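Local atomic coordinates of beta-ketoacyl-[acyl-carrier-protein] synthase III (Pseudomonas aeruginosa, PDB entry 2X3E), a protein that probably catalyses the first condensation of fatty acid synthesis, joining an acetyl group from acetyl-CoA to malonyl-ACP to give acetoacetyl-ACP with loss of CO2. Residues Tyr14-Val19 and His46-Leu51; Asp140-Thr145 and Ala155-Gly160. The protein carries 1 engineered substitution. One frame throughout, in Å; residues are numbered along the deposited sequence.

Contact 1: residues Tyr14-Val19 and His46-Leu51; sequences YLPEAV and HIAGDL
Tyr14 touches Leu51 only loosely, its OH 4.3 Å from Leu51 CD1, which lies at the ring edge; the contact joins two loops of the thiolase-like fold, one following edge strand 5-14 of the five-stranded sheet, the other leading into helix 53-68. Leu15 comes next. Its CB sits over one face of the His46 imidazole, 4.0 Å from the ring centroid and 17° off the normal. The CD1 methyl follows on that side, near NE2. Pro16 does two things. Its ring packs on the peptide between Ile47 and Ala48, with Pro16 CB 3.5 Å from Ile47 O and Pro16 CG 3.7 Å from Ala48 N, while helix 53-68 touches the same proline through Leu56. Its carbonyl oxygen lies at the edge of the imidazole, close to the ring plane, where His46 ND1 donates to Pro16 O at 2.7 Å with an N-H...O angle of 151°. At Ala18 the carbonyl oxygen receives Ile47 N at 2.8 Å, the donor standing above the carbonyl plane, and the same oxygen touches His46 CA. Val19 then pairs with His46 as an antiparallel non-hydrogen-bonded bridge, CA to CA 4.4 Å, where strand 19-21 begins and strand 44-46 ends. With CG2 of Val19 anti to the carbonyl carbon, that methyl lies over the imidazole face opposite Leu15, offset toward the CE1-ND1 side. The edge bond, with an aliphatic group on each face, would restrict the ring's rotation; Val19 CG2 comes within 3.5 Å of His46 CE1.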
ATOM      1  N   TYR A  14      14.394   0.296  15.016  1.00 15.62           N
ATOM      2  CA  TYR A  14      14.467  -0.843  15.912  1.00 16.55           C
ATOM      3  C   TYR A  14      14.958  -2.077  15.158  1.00 16.39           C
ATOM      4  O   TYR A  14      14.479  -2.384  14.064  1.00 15.43           O
ATOM      5  CB  TYR A  14      13.104  -1.118  16.557  1.00 17.23           C
ATOM      6  CG  TYR A  14      13.139  -2.282  17.522  1.00 17.94           C
ATOM      7  CD1 TYR A  14      13.706  -2.141  18.782  1.00 19.16           C
ATOM      8  CD2 TYR A  14      12.624  -3.531  17.165  1.00 17.80           C
ATOM      9  CE1 TYR A  14      13.761  -3.208  19.670  1.00 20.50           C
ATOM     10  CE2 TYR A  14      12.668  -4.608  18.053  1.00 18.95           C
ATOM     11  CZ  TYR A  14      13.238  -4.434  19.302  1.00 20.44           C
ATOM     12  OH  TYR A  14      13.292  -5.479  20.195  1.00 21.74           O
ATOM     13  N   LEU A  15      15.931  -2.759  15.753  1.00 17.61           N
ATOM     14  CA  LEU A  15      16.437  -4.024  15.246  1.00 17.60           C
ATOM     15  C   LEU A  15      16.113  -5.109  16.268  1.00 19.22           C
ATOM     16  O   LEU A  15      16.294  -4.896  17.471  1.00 19.40           O
ATOM     17  CB  LEU A  15      17.953  -3.947  15.054  1.00 17.77           C
ATOM     18  CG  LEU A  15      18.473  -2.987  13.986  1.00 17.16           C
ATOM     19  CD1 LEU A  15      19.951  -2.707  14.207  1.00 17.81           C
ATOM     20  CD2 LEU A  15      18.225  -3.533  12.585  1.00 17.99           C
ATOM     21  N   PRO A  16      15.629  -6.275  15.801  1.00 19.67           N
ATOM     22  CA  PRO A  16      15.398  -7.356  16.752  1.00 21.49           C
ATOM     23  C   PRO A  16      16.700  -7.791  17.418  1.00 22.64           C
ATOM     24  O   PRO A  16      17.781  -7.624  16.851  1.00 21.96           O
ATOM     25  CB  PRO A  16      14.804  -8.487  15.894  1.00 21.62           C
ATOM     26  CG  PRO A  16      15.000  -8.096  14.482  1.00 20.18           C
ATOM     27  CD  PRO A  16      15.253  -6.636  14.421  1.00 18.95           C
ATOM     28  N   GLU A  17      16.578  -8.332  18.623  1.00 24.87           N
ATOM     29  CA  GLU A  17      17.727  -8.649  19.455  1.00 26.53           C
ATOM     30  C   GLU A  17      18.583  -9.771  18.865  1.00 26.54           C
ATOM     31  O   GLU A  17      19.814  -9.668  18.836  1.00 26.37           O
ATOM     32  CB  GLU A  17      17.247  -9.038  20.850  1.00 28.75           C
ATOM     33  CG  GLU A  17      18.320  -8.987  21.910  1.00 32.30           C
ATOM     34  CD  GLU A  17      17.754  -9.186  23.297  1.00 36.43           C
ATOM     35  OE1 GLU A  17      17.629 -10.350  23.726  1.00 40.15           O
ATOM     36  OE2 GLU A  17      17.436  -8.175  23.960  1.00 39.36           O
ATOM     37  N   ALA A  18      17.925 -10.830  18.394  1.00 26.46           N
ATOM     38  CA  ALA A  18      18.615 -12.015  17.887  1.00 26.79           C
ATOM     39  C   ALA A  18      19.429 -11.692  16.644  1.00 25.63           C
ATOM     40  O   ALA A  18      18.972 -10.972  15.760  1.00 24.17           O
ATOM     41  CB  ALA A  18      17.616 -13.138  17.592  1.00 27.31           C
ATOM     42  N   VAL A  19      20.644 -12.227  16.589  1.00 26.38           N
ATOM     43  CA  VAL A  19      21.545 -11.979  15.480  1.00 25.65           C
ATOM     44  C   VAL A  19      22.002 -13.316  14.899  1.00 26.13           C
ATOM     45  O   VAL A  19      22.292 -14.251  15.641  1.00 27.39           O
ATOM     46  CB  VAL A  19      22.752 -11.136  15.944  1.00 26.06           C
ATOM     47  CG1 VAL A  19      23.741 -10.944  14.815  1.00 26.70           C
ATOM     48  CG2 VAL A  19      22.288  -9.779  16.460  1.00 25.87           C
ATOM     49  N   HIS A  46      19.952  -9.274  11.823  1.00 23.34           N
ATOM     50  CA  HIS A  46      19.054  -9.373  12.964  1.00 22.38           C
ATOM     51  C   HIS A  46      17.806 -10.146  12.552  1.00 21.93           C
ATOM     52  O   HIS A  46      17.283  -9.958  11.445  1.00 20.92           O
ATOM     53  CB  HIS A  46      18.711  -7.982  13.502  1.00 21.37           C
ATOM     54  CG  HIS A  46      19.885  -7.280  14.117  1.00 21.00           C
ATOM     55  ND1 HIS A  46      20.041  -7.150  15.479  1.00 20.46           N
ATOM     56  CD2 HIS A  46      20.964  -6.684  13.555  1.00 20.99           C
ATOM     57  CE1 HIS A  46      21.167  -6.506  15.732  1.00 20.99           C
ATOM     58  NE2 HIS A  46      21.747  -6.214  14.582  1.00 22.17           N
ATOM     59  N   ILE A  47      17.350 -11.028  13.442  1.00 22.10           N
ATOM     60  CA  ILE A  47      16.308 -12.001  13.120  1.00 22.19           C
ATOM     61  C   ILE A  47      15.101 -11.789  14.036  1.00 21.75           C
ATOM     62  O   ILE A  47      15.213 -11.877  15.258  1.00 21.79           O
ATOM     63  CB  ILE A  47      16.851 -13.452  13.255  1.00 23.51           C
ATOM     64  CG1 ILE A  47      18.057 -13.670  12.325  1.00 24.32           C
ATOM     65  CG2 ILE A  47      15.770 -14.475  12.946  1.00 23.76           C
ATOM     66  CD1 ILE A  47      17.736 -13.552  10.838  1.00 23.36           C
ATOM     67  N   ALA A  48      13.948 -11.515  13.431  1.00 21.06           N
ATOM     68  CA  ALA A  48      12.748 -11.136  14.180  1.00 21.25           C
ATOM     69  C   ALA A  48      12.223 -12.248  15.087  1.00 22.74           C
ATOM     70  O   ALA A  48      11.713 -11.972  16.172  1.00 22.92           O
ATOM     71  CB  ALA A  48      11.656 -10.672  13.226  1.00 19.92           C
ATOM     72  N   GLY A  49      12.342 -13.497  14.645  1.00 24.57           N
ATOM     73  CA  GLY A  49      11.921 -14.644  15.458  1.00 26.20           C
ATOM     74  C   GLY A  49      10.419 -14.647  15.669  1.00 26.55           C
ATOM     75  O   GLY A  49       9.662 -14.761  14.704  1.00 27.04           O
ATOM     76  N   ASP A  50       9.975 -14.503  16.918  1.00 27.13           N
ATOM     77  CA  ASP A  50       8.532 -14.455  17.200  1.00 27.06           C
ATOM     78  C   ASP A  50       7.906 -13.078  16.959  1.00 25.48           C
ATOM     79  O   ASP A  50       6.679 -12.955  16.971  1.00 25.34           O
ATOM     80  CB  ASP A  50       8.195 -14.972  18.617  1.00 28.41           C
ATOM     81  CG  ASP A  50       8.825 -14.147  19.739  1.00 29.68           C
ATOM     82  OD1 ASP A  50       9.324 -13.029  19.492  1.00 31.73           O
ATOM     83  OD2 ASP A  50       8.807 -14.632  20.893  1.00 33.88           O
ATOM     84  N   LEU A  51       8.737 -12.060  16.729  1.00 24.18           N
ATOM     85  CA  LEU A  51       8.252 -10.711  16.435  1.00 22.63           C
ATOM     86  C   LEU A  51       7.891 -10.577  14.959  1.00 21.53           C
ATOM     87  O   LEU A  51       8.554 -11.156  14.099  1.00 21.43           O
ATOM     88  CB  LEU A  51       9.308  -9.660  16.805  1.00 22.49           C
ATOM     89  CG  LEU A  51       9.724  -9.608  18.279  1.00 24.01           C
ATOM     90  CD1 LEU A  51      10.699  -8.478  18.496  1.00 25.46           C
ATOM     91  CD2 LEU A  51       8.522  -9.439  19.196  1.00 24.68           C
TER

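Contact 2: residues Asp140-Thr145 and Ala155-Gly160; sequences DTFSHT and ALFGDG
Asp159 meets the 140-145 loop through both carboxylate oxygens, each using its syn lone pair toward Ser143. Asp159 OD1 accepts from Ser143 N at 3.0 Å, nearly straight at 168°, and Ser143 OG donates to Asp159 OD2 at a short 2.5 Å. The serine OG lies between its own backbone N and carbonyl carbon (chi1 77°), which brings OG to OD2 while the amide N meets OD1. Ala48 N supplies OD2 with a second donor. Backbone pairing is confined to Asp140 and Gly160, an antiparallel hydrogen-bonded pair whose two N to O distances are both 3.2 Å. Where the chains diverge beyond it, a water accepts from Phe142 N at 3.1 Å and donates to Gly158 O at 2.6 Å. The aromatic contact is oblique: CD2 of Phe142 stands over a face of the Phe157 ring, 4.0 Å from Phe157 CD1, with the planes at 31°. Cys87 of the second subunit also packs on Phe142. Phe157 touches Asn280, a predicted active-site residue, so this packing borders the probable catalytic pocket. The contact ties the end of central strand 133-140 to the start of its antiparallel neighbour 160-169, just after helix 151-156.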
ATOM      1  N   ASP A 140      10.494  -4.555   7.260  1.00 14.57           N
ATOM      2  CA  ASP A 140      10.357  -5.863   6.650  1.00 14.69           C
ATOM      3  C   ASP A 140      10.999  -6.934   7.529  1.00 15.38           C
ATOM      4  O   ASP A 140      12.009  -6.685   8.199  1.00 15.60           O
ATOM      5  CB  ASP A 140      10.955  -5.869   5.233  1.00 14.80           C
ATOM      6  CG  ASP A 140       9.919  -5.571   4.148  1.00 14.40           C
ATOM      7  OD1 ASP A 140       8.858  -6.222   4.140  1.00 15.49           O
ATOM      8  OD2 ASP A 140      10.169  -4.698   3.284  1.00 12.72           O
ATOM      9  N   THR A 141      10.380  -8.109   7.532  1.00 15.48           N
ATOM     10  CA  THR A 141      10.876  -9.277   8.246  1.00 16.11           C
ATOM     11  C   THR A 141      11.056 -10.430   7.252  1.00 16.59           C
ATOM     12  O   THR A 141      10.464 -11.514   7.393  1.00 17.18           O
ATOM     13  CB  THR A 141       9.925  -9.694   9.379  1.00 16.39           C
ATOM     14  OG1 THR A 141       8.584  -9.762   8.878  1.00 15.17           O
ATOM     15  CG2 THR A 141       9.992  -8.693  10.535  1.00 15.95           C
ATOM     16  N   PHE A 142      11.891 -10.183   6.248  1.00 16.42           N
ATOM     17  CA  PHE A 142      12.149 -11.162   5.191  1.00 16.98           C
ATOM     18  C   PHE A 142      12.651 -12.511   5.685  1.00 17.88           C
ATOM     19  O   PHE A 142      12.422 -13.515   5.017  1.00 18.08           O
ATOM     20  CB  PHE A 142      13.127 -10.604   4.146  1.00 16.70           C
ATOM     21  CG  PHE A 142      12.456 -10.061   2.917  1.00 16.03           C
ATOM     22  CD1 PHE A 142      11.401  -9.171   3.025  1.00 15.21           C
ATOM     23  CD2 PHE A 142      12.882 -10.440   1.648  1.00 16.17           C
ATOM     24  CE1 PHE A 142      10.781  -8.665   1.893  1.00 16.08           C
ATOM     25  CE2 PHE A 142      12.264  -9.938   0.515  1.00 15.93           C
ATOM     26  CZ  PHE A 142      11.210  -9.045   0.641  1.00 15.88           C
ATOM     27  N   SER A 143      13.327 -12.552   6.832  1.00 18.76           N
ATOM     28  CA  SER A 143      13.812 -13.836   7.367  1.00 19.88           C
ATOM     29  C   SER A 143      12.686 -14.861   7.515  1.00 20.59           C
ATOM     30  O   SER A 143      12.920 -16.057   7.357  1.00 21.41           O
ATOM     31  CB  SER A 143      14.538 -13.666   8.705  1.00 20.18           C
ATOM     32  OG  SER A 143      13.625 -13.477   9.773  1.00 20.11           O
ATOM     33  N   HIS A 144      11.467 -14.402   7.804  1.00 20.51           N
ATOM     34  CA  HIS A 144      10.324 -15.321   7.904  1.00 21.22           C
ATOM     35  C   HIS A 144      10.006 -15.989   6.572  1.00 21.14           C
ATOM     36  O   HIS A 144       9.381 -17.045   6.549  1.00 21.76           O
ATOM     37  CB  HIS A 144       9.063 -14.604   8.401  1.00 21.04           C
ATOM     38  CG  HIS A 144       9.163 -14.110   9.808  1.00 22.69           C
ATOM     39  ND1 HIS A 144       8.654 -12.892  10.203  1.00 23.64           N
ATOM     40  CD2 HIS A 144       9.712 -14.665  10.914  1.00 24.05           C
ATOM     41  CE1 HIS A 144       8.884 -12.718  11.492  1.00 23.29           C
ATOM     42  NE2 HIS A 144       9.527 -13.778  11.947  1.00 25.13           N
ATOM     43  N   THR A 145      10.448 -15.374   5.475  1.00 20.43           N
ATOM     44  CA  THR A 145      10.072 -15.775   4.120  1.00 20.23           C
ATOM     45  C   THR A 145      11.186 -16.511   3.365  1.00 20.62           C
ATOM     46  O   THR A 145      11.004 -16.889   2.209  1.00 20.89           O
ATOM     47  CB  THR A 145       9.662 -14.532   3.287  1.00 19.37           C
ATOM     48  OG1 THR A 145      10.832 -13.795   2.905  1.00 19.13           O
ATOM     49  CG2 THR A 145       8.734 -13.617   4.090  1.00 18.70           C
ATOM     50  N   ALA A 155      22.254 -15.535   3.757  1.00 23.20           N
ATOM     51  CA  ALA A 155      23.483 -14.766   3.974  1.00 23.55           C
ATOM     52  C   ALA A 155      23.266 -13.255   3.808  1.00 22.52           C
ATOM     53  O   ALA A 155      23.976 -12.458   4.418  1.00 22.82           O
ATOM     54  CB  ALA A 155      24.584 -15.247   3.032  1.00 24.31           C
ATOM     55  N   LEU A 156      22.281 -12.866   3.001  1.00 21.87           N
ATOM     56  CA  LEU A 156      22.091 -11.465   2.620  1.00 21.07           C
ATOM     57  C   LEU A 156      21.049 -10.737   3.475  1.00 20.19           C
ATOM     58  O   LEU A 156      21.280  -9.607   3.919  1.00 19.37           O
ATOM     59  CB  LEU A 156      21.682 -11.389   1.142  1.00 21.00           C
ATOM     60  CG  LEU A 156      21.408 -10.017   0.517  1.00 20.51           C
ATOM     61  CD1 LEU A 156      22.633  -9.127   0.625  1.00 20.69           C
ATOM     62  CD2 LEU A 156      20.988 -10.187  -0.946  1.00 20.91           C
ATOM     63  N   PHE A 157      19.907 -11.381   3.702  1.00 19.84           N
ATOM     64  CA  PHE A 157      18.734 -10.688   4.233  1.00 19.38           C
ATOM     65  C   PHE A 157      18.632 -10.681   5.758  1.00 19.29           C
ATOM     66  O   PHE A 157      18.889 -11.679   6.423  1.00 20.12           O
ATOM     67  CB  PHE A 157      17.438 -11.246   3.619  1.00 18.93           C
ATOM     68  CG  PHE A 157      17.240 -10.844   2.188  1.00 18.70           C
ATOM     69  CD1 PHE A 157      16.791  -9.573   1.872  1.00 17.98           C
ATOM     70  CD2 PHE A 157      17.526 -11.726   1.158  1.00 18.38           C
ATOM     71  CE1 PHE A 157      16.628  -9.184   0.553  1.00 18.11           C
ATOM     72  CE2 PHE A 157      17.361 -11.346  -0.159  1.00 18.87           C
ATOM     73  CZ  PHE A 157      16.906 -10.072  -0.463  1.00 18.09           C
ATOM     74  N   GLY A 158      18.238  -9.529   6.285  1.00 18.40           N
ATOM     75  CA  GLY A 158      17.963  -9.366   7.714  1.00 18.24           C
ATOM     76  C   GLY A 158      16.650  -8.643   7.919  1.00 17.35           C
ATOM     77  O   GLY A 158      15.999  -8.241   6.949  1.00 17.17           O
ATOM     78  N   ASP A 159      16.275  -8.468   9.185  1.00 17.13           N
ATOM     79  CA  ASP A 159      14.999  -7.870   9.575  1.00 16.65           C
ATOM     80  C   ASP A 159      15.211  -6.552  10.309  1.00 16.34           C
ATOM     81  O   ASP A 159      16.260  -6.317  10.914  1.00 16.65           O
ATOM     82  CB  ASP A 159      14.232  -8.816  10.509  1.00 17.45           C
ATOM     83  CG  ASP A 159      13.959 -10.174   9.890  1.00 17.73           C
ATOM     84  OD1 ASP A 159      13.940 -10.284   8.646  1.00 18.19           O
ATOM     85  OD2 ASP A 159      13.740 -11.137  10.660  1.00 19.36           O
ATOM     86  N   GLY A 160      14.194  -5.700  10.289  1.00 15.75           N
ATOM     87  CA  GLY A 160      14.271  -4.437  11.006  1.00 15.58           C
ATOM     88  C   GLY A 160      13.212  -3.451  10.594  1.00 14.89           C
ATOM     89  O   GLY A 160      12.421  -3.713   9.680  1.00 14.88           O
TER
HETATM   90  O   HOH W   1      13.693  -7.713   5.817  1.00  9.83           O

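How the contacts relate
Contact 1 lies at the surface, its centre about 16 Å from the centre of the chain, whereas contact 2 is buried, its centre about 12 Å from the same point. Both join loops at the ends of strands in the same five-stranded sheet: in contact 1 a loop continues edge strand 5-14, and in contact 2 the segments meet where strand 133-140 ends and strand 160-169 begins. The chemistry follows the place: an imidazole-to-carbonyl bond and aliphatic packing outside, a carboxylate supplied with several donors inside. The two meet directly. His46 O lies 2.9 Å from Asp159 N, a probable hydrogen bond, so 46-51 is shared ground between 14-19 and the buried loops.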